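Side-chain contacts in acyl carrier protein (Thermotoga maritima, PDB 1VKU), which probably carries the growing acyl chain during fatty acid biosynthesis, as acyl carrier proteins do, on a phosphopantetheine arm that is absent from this structure: residues A20-V23 and E24-E28; D49-D52 and V53-V57; L56-F59 and F60-E63. All blocks are in the same frame, centred on the assembly; numbering follows the deposited sequence.

From the N terminus the chain first forms helix 14-28, which holds contact 1; a long connection then leads to helix 50-64, where contact 2 takes the first turns and contact 3 follows. Each contact is local to its helix, so none closes a long loop, and contact 1 is finished before the other two begin. Contacts 2 and 3 overlap at Leu56 and Val57 rather than nest or cross. The two helices meet where Phe22 and Ile25 of contact 1 pack on Leu56, Phe59 and Phe60. Beyond them, Val53 and Val57 reach helix 70-73, while Leu56 and Phe60 reach helix 79-92, joining all four helices in one bundle.

Contact 1: residues A20-V23 and E24-E28; sequences AKFV and EIASE
The ring of Phe22 and the methyl of Ala26, one turn later on helix 14-28, meet at an oblique angle, with Phe22 CE1 4.4 Å from Ala26 CB. Other neighbours of the Phe22 side chain come from elsewhere in the fold: Phe43 brings its own ring up with the planes about 70° apart, and Leu34, Leu56 and Phe60 also touch it. The second flat group is the carboxylate of Glu24. Lys21 NZ lies 2.9 Å from Glu24 OE2 in a salt bridge and approaches from above the plane, 37° out of it. The other oxygen, Glu24 OE1, is 3.4 Å from Lys21 NZ and 3.7 Å from Lys21 CD, so the methylene chain as well as the ammonium runs close to the carboxylate.

A bend at chi2 (70°) in Lys21, followed by an extended end, carries NZ along the helix to the residue three positions on. On its way the same chain brushes Ile25, with Lys21 CG 3.9 Å from Ile25 CD1. An alanine in place of Lys21 would probably leave the Glu24 carboxylate without its cationic mate and take away the methylene packed against Ile25 CD1. The ammonium also has a long, weak ion pair with Glu63 on helix 50-64. Under the side chains the backbone is regular: Ile25 N donates to Lys21 O at 2.9 Å and Ala26 N to Phe22 O at 2.9 Å, both nearly straight.

Buried Phe22, Ile25 and Ala26 thus face the core, while Lys21 and Glu24 lie at its more open border, in the pattern of an amphipathic helix with an i to i+3 salt bridge, here one member of the acyl carrier protein helical bundle.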
# COMPACT_ATOMS: atom_id res chain seq x y z
N ALA A 20 0.70 -8.09 3.64
CA ALA A 20 1.87 -8.91 3.41
C ALA A 20 2.61 -8.44 2.17
O ALA A 20 3.84 -8.48 2.15
CB ALA A 20 1.50 -10.41 3.31
N LYS A 21 1.88 -8.03 1.13
CA LYS A 21 2.48 -7.51 -0.08
C LYS A 21 3.20 -6.17 0.20
O LYS A 21 4.34 -5.97 -0.21
CB LYS A 21 1.41 -7.30 -1.17
CG LYS A 21 1.99 -6.99 -2.50
CD LYS A 21 2.64 -8.25 -3.01
CE LYS A 21 3.33 -7.99 -4.27
NZ LYS A 21 4.05 -9.18 -4.60
N PHE A 22 2.53 -5.28 0.93
CA PHE A 22 3.16 -4.06 1.40
C PHE A 22 4.50 -4.37 2.10
O PHE A 22 5.51 -3.78 1.77
CB PHE A 22 2.21 -3.34 2.34
CG PHE A 22 2.84 -2.24 3.14
CD1 PHE A 22 3.76 -1.37 2.57
CD2 PHE A 22 2.47 -2.05 4.46
CE1 PHE A 22 4.33 -0.35 3.32
CE2 PHE A 22 3.04 -1.03 5.21
CZ PHE A 22 3.97 -0.19 4.65
N VAL A 23 4.52 -5.31 3.05
CA VAL A 23 5.76 -5.64 3.77
C VAL A 23 6.85 -6.16 2.82
O VAL A 23 8.03 -5.80 2.95
CB VAL A 23 5.46 -6.60 4.92
CG1 VAL A 23 6.73 -7.15 5.59
CG2 VAL A 23 4.64 -5.87 5.94
N GLU A 24 6.46 -6.99 1.86
CA GLU A 24 7.40 -7.60 0.92
C GLU A 24 8.02 -6.57 0.00
O GLU A 24 9.23 -6.56 -0.23
CB GLU A 24 6.69 -8.69 0.10
CG GLU A 24 7.39 -9.16 -1.17
CD GLU A 24 6.41 -9.79 -2.17
OE1 GLU A 24 5.40 -10.42 -1.76
OE2 GLU A 24 6.63 -9.63 -3.40
N ILE A 25 7.18 -5.69 -0.52
CA ILE A 25 7.63 -4.60 -1.37
C ILE A 25 8.54 -3.65 -0.59
O ILE A 25 9.59 -3.28 -1.06
CB ILE A 25 6.45 -3.81 -1.95
CG1 ILE A 25 5.73 -4.61 -3.05
CG2 ILE A 25 6.94 -2.48 -2.50
CD1 ILE A 25 4.41 -4.05 -3.42
N ALA A 26 8.14 -3.27 0.63
CA ALA A 26 8.99 -2.39 1.45
C ALA A 26 10.36 -3.00 1.65
O ALA A 26 11.37 -2.33 1.54
CB ALA A 26 8.32 -2.12 2.80
N SER A 27 10.40 -4.30 1.89
CA SER A 27 11.63 -5.00 2.14
C SER A 27 12.45 -5.23 0.89
O SER A 27 13.67 -5.00 0.88
CB SER A 27 11.34 -6.35 2.78
OG SER A 27 12.55 -7.03 3.03
N GLU A 28 11.80 -5.73 -0.16
CA GLU A 28 12.51 -6.12 -1.37
C GLU A 28 12.83 -4.98 -2.30
O GLU A 28 13.91 -4.94 -2.86
CB GLU A 28 11.72 -7.17 -2.12
CG GLU A 28 11.92 -8.56 -1.58
CD GLU A 28 11.02 -9.56 -2.26
OE1 GLU A 28 10.61 -9.30 -3.43
OE2 GLU A 28 10.72 -10.61 -1.63

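Contact 2: residues D49-D52 and V53-V57; sequences DSID and VIDLV
Asp52, Val53 and Ile51 lead this contact at the start of helix 50-64, where Asp49 and Asp52 form a capping box. Asp52 N donates to Asp49 OD1 at 2.9 Å, and Asp49 N returns a bond to Asp52 OD2 at 3.1 Å, meeting it on the anti side, though 33° out of the carboxylate plane. The return bond is possible because Asp52 CG lies beside its own backbone N (chi1 -71°), turning the carboxylate back toward the helix start. Between the two aspartates stands Ser50, the predicted phosphopantetheine attachment site, unmodified here. The box probably helps hold the backbone at that serine.

Val53 N donates to Asp49 O at 3.0 Å, while Val53 CG2 leans over the same carbonyl oxygen at 3.5 Å; this buried side chain also touches Ile73 of helix 70-73. On the more open side, Ile51 and Asp55 run next to each other from the same flank of the helix, with Ile51 CG2 4.0 Å from Asp55 OD2. The carboxylates of Asp52 and Asp55 share a water, which probably eases the repulsion between them by donating to Asp52 OD1 at 2.7 Å and to Asp55 OD2 at 2.6 Å.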
# COMPACT_ATOMS: atom_id res chain seq x y z
N ASP A 49 8.38 8.76 3.89
CA ASP A 49 8.03 10.14 3.57
C ASP A 49 7.16 10.18 2.31
O ASP A 49 6.73 9.15 1.81
CB ASP A 49 9.27 11.03 3.46
CG ASP A 49 10.06 10.82 2.17
OD1 ASP A 49 9.74 9.92 1.38
OD2 ASP A 49 11.02 11.53 1.84
N SER A 50 6.88 11.39 1.83
CA SER A 50 5.90 11.59 0.77
C SER A 50 6.38 10.92 -0.52
O SER A 50 5.57 10.38 -1.27
CB SER A 50 5.62 13.09 0.56
OG SER A 50 6.83 13.79 0.24
N ILE A 51 7.70 10.95 -0.74
CA ILE A 51 8.34 10.35 -1.90
C ILE A 51 8.28 8.84 -1.79
O ILE A 51 8.09 8.17 -2.78
CB ILE A 51 9.80 10.82 -2.03
CG1 ILE A 51 9.87 12.33 -2.27
CG2 ILE A 51 10.51 10.05 -3.15
CD1 ILE A 51 11.27 12.88 -2.35
N ASP A 52 8.45 8.31 -0.59
CA ASP A 52 8.34 6.88 -0.37
C ASP A 52 6.92 6.38 -0.65
O ASP A 52 6.75 5.29 -1.19
CB ASP A 52 8.68 6.51 1.06
CG ASP A 52 10.14 6.68 1.39
OD1 ASP A 52 11.01 6.56 0.49
OD2 ASP A 52 10.49 6.91 2.55
N VAL A 53 5.92 7.15 -0.24
CA VAL A 53 4.54 6.80 -0.53
C VAL A 53 4.28 6.72 -2.03
O VAL A 53 3.64 5.79 -2.48
CB VAL A 53 3.56 7.72 0.16
CG1 VAL A 53 2.14 7.46 -0.35
CG2 VAL A 53 3.62 7.49 1.65
N ILE A 54 4.78 7.70 -2.80
CA ILE A 54 4.70 7.68 -4.27
C ILE A 54 5.37 6.42 -4.86
O ILE A 54 4.79 5.78 -5.72
CB ILE A 54 5.32 8.96 -4.87
CG1 ILE A 54 4.47 10.17 -4.53
CG2 ILE A 54 5.56 8.81 -6.39
CD1 ILE A 54 5.15 11.51 -4.75
N ASP A 55 6.57 6.07 -4.39
CA ASP A 55 7.25 4.86 -4.88
C ASP A 55 6.44 3.62 -4.53
O ASP A 55 6.20 2.78 -5.37
CB ASP A 55 8.66 4.72 -4.31
CG ASP A 55 9.68 5.60 -4.99
OD1 ASP A 55 9.75 5.65 -6.25
OD2 ASP A 55 10.49 6.28 -4.33
N LEU A 56 6.02 3.51 -3.27
CA LEU A 56 5.14 2.42 -2.83
C LEU A 56 3.89 2.28 -3.72
O LEU A 56 3.55 1.17 -4.12
CB LEU A 56 4.71 2.64 -1.39
CG LEU A 56 3.96 1.53 -0.67
CD1 LEU A 56 4.81 0.29 -0.55
CD2 LEU A 56 3.61 2.06 0.67
N VAL A 57 3.24 3.39 -4.03
CA VAL A 57 2.00 3.39 -4.83
C VAL A 57 2.31 2.89 -6.25
O VAL A 57 1.60 2.04 -6.76
CB VAL A 57 1.32 4.78 -4.82
CG1 VAL A 57 0.28 4.92 -5.92
CG2 VAL A 57 0.70 5.08 -3.43
O HOH W 1 11.53 5.79 -2.05

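Contact 3: residues L56-F59 and F60-E63; sequences LVMF and FEDE
In the C-terminal half of helix 50-64, the second long helix of the acyl carrier bundle, Leu56 and Phe60 form an i to i+4 pair on the buried side. The two side chains extend in a common direction, Leu56 CD1 touching Phe60 CE2 at 4.0 Å. The ring turns an edge to the backbone as well: Leu56 O is near the ring plane, 3.4 Å from Phe60 CD2, while the same oxygen accepts from Phe60 N at 3.0 Å. Beyond the helix, Phe22 of helix 14-28 and Leu82 and Val86 of helix 79-92 touch the Phe60 side chain, which makes the aromatic a joint between three helices. Phe59, the residue just before it but turned elsewhere on the helix, packs instead on Ile25, Lys29 and Met30.

On another side Glu61 folds back over the preceding turn. Its CG stands beside its own backbone N (chi1 -71°), which lays Glu61 CG just 3.1 Å from Val57 O, the oxygen that also accepts Glu61 N at 2.8 Å. From there the extended chain crosses both Val57 and Met58, a selenomethionine, at a slant, and the methylene part rests on Val57 CG1. The polar end is fixed from outside the helix: Glu61 OE2 accepts a hydrogen bond from Ile68 N, tying helix 50-64 to the loop that follows it. The other oxygen, Glu61 OE1, lies beside Met58, 3.6 Å from Met58 CA and 3.7 Å from Met58 CG.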
# COMPACT_ATOMS: atom_id res chain seq x y z
N LEU A 56 6.02 3.51 -3.27
CA LEU A 56 5.14 2.42 -2.83
C LEU A 56 3.89 2.28 -3.72
O LEU A 56 3.55 1.17 -4.12
CB LEU A 56 4.71 2.64 -1.39
CG LEU A 56 3.96 1.53 -0.67
CD1 LEU A 56 4.81 0.29 -0.55
CD2 LEU A 56 3.61 2.06 0.67
N VAL A 57 3.24 3.39 -4.03
CA VAL A 57 2.00 3.39 -4.83
C VAL A 57 2.31 2.89 -6.25
O VAL A 57 1.60 2.04 -6.76
CB VAL A 57 1.32 4.78 -4.82
CG1 VAL A 57 0.28 4.92 -5.92
CG2 VAL A 57 0.70 5.08 -3.43
N MSE A 58 3.40 3.38 -6.85
CA MSE A 58 3.78 2.97 -8.19
C MSE A 58 4.15 1.49 -8.24
O MSE A 58 3.89 0.83 -9.25
CB MSE A 58 4.90 3.83 -8.73
CG MSE A 58 4.46 5.23 -9.05
SE MSE A 58 6.02 6.42 -9.40
CE MSE A 58 6.42 5.83 -11.26
N PHE A 59 4.70 0.97 -7.15
CA PHE A 59 4.99 -0.47 -7.06
C PHE A 59 3.70 -1.30 -6.97
O PHE A 59 3.59 -2.31 -7.65
CB PHE A 59 5.91 -0.84 -5.88
CG PHE A 59 7.37 -0.43 -6.05
CD1 PHE A 59 8.09 -0.77 -7.19
CD2 PHE A 59 8.03 0.24 -5.02
CE1 PHE A 59 9.42 -0.41 -7.31
CE2 PHE A 59 9.35 0.59 -5.13
CZ PHE A 59 10.04 0.28 -6.27
N PHE A 60 2.74 -0.88 -6.16
CA PHE A 60 1.42 -1.51 -6.14
C PHE A 60 0.71 -1.40 -7.49
O PHE A 60 0.10 -2.36 -7.96
CB PHE A 60 0.55 -0.92 -5.04
CG PHE A 60 0.67 -1.64 -3.73
CD1 PHE A 60 -0.04 -2.81 -3.50
CD2 PHE A 60 1.50 -1.17 -2.75
CE1 PHE A 60 0.06 -3.48 -2.30
CE2 PHE A 60 1.62 -1.86 -1.52
CZ PHE A 60 0.91 -3.02 -1.31
N GLU A 61 0.79 -0.25 -8.12
CA GLU A 61 0.20 -0.06 -9.44
C GLU A 61 0.71 -1.10 -10.44
O GLU A 61 -0.05 -1.64 -11.25
CB GLU A 61 0.52 1.34 -9.94
CG GLU A 61 -0.20 2.48 -9.25
CD GLU A 61 -0.00 3.83 -9.95
OE1 GLU A 61 1.14 4.18 -10.33
OE2 GLU A 61 -0.99 4.56 -10.11
N ASP A 62 2.01 -1.33 -10.43
CA ASP A 62 2.62 -2.20 -11.41
C ASP A 62 2.28 -3.65 -11.07
O ASP A 62 2.00 -4.43 -11.98
CB ASP A 62 4.12 -2.01 -11.40
CG ASP A 62 4.82 -2.76 -12.52
OD1 ASP A 62 4.33 -2.72 -13.67
OD2 ASP A 62 5.88 -3.40 -12.34
N GLU A 63 2.28 -3.98 -9.77
CA GLU A 63 2.03 -5.34 -9.31
C GLU A 63 0.61 -5.74 -9.64
O GLU A 63 0.35 -6.90 -9.91
CB GLU A 63 2.19 -5.47 -7.80
CG GLU A 63 3.60 -5.70 -7.31
CD GLU A 63 4.18 -7.01 -7.79
OE1 GLU A 63 3.53 -8.06 -7.63
OE2 GLU A 63 5.31 -6.99 -8.33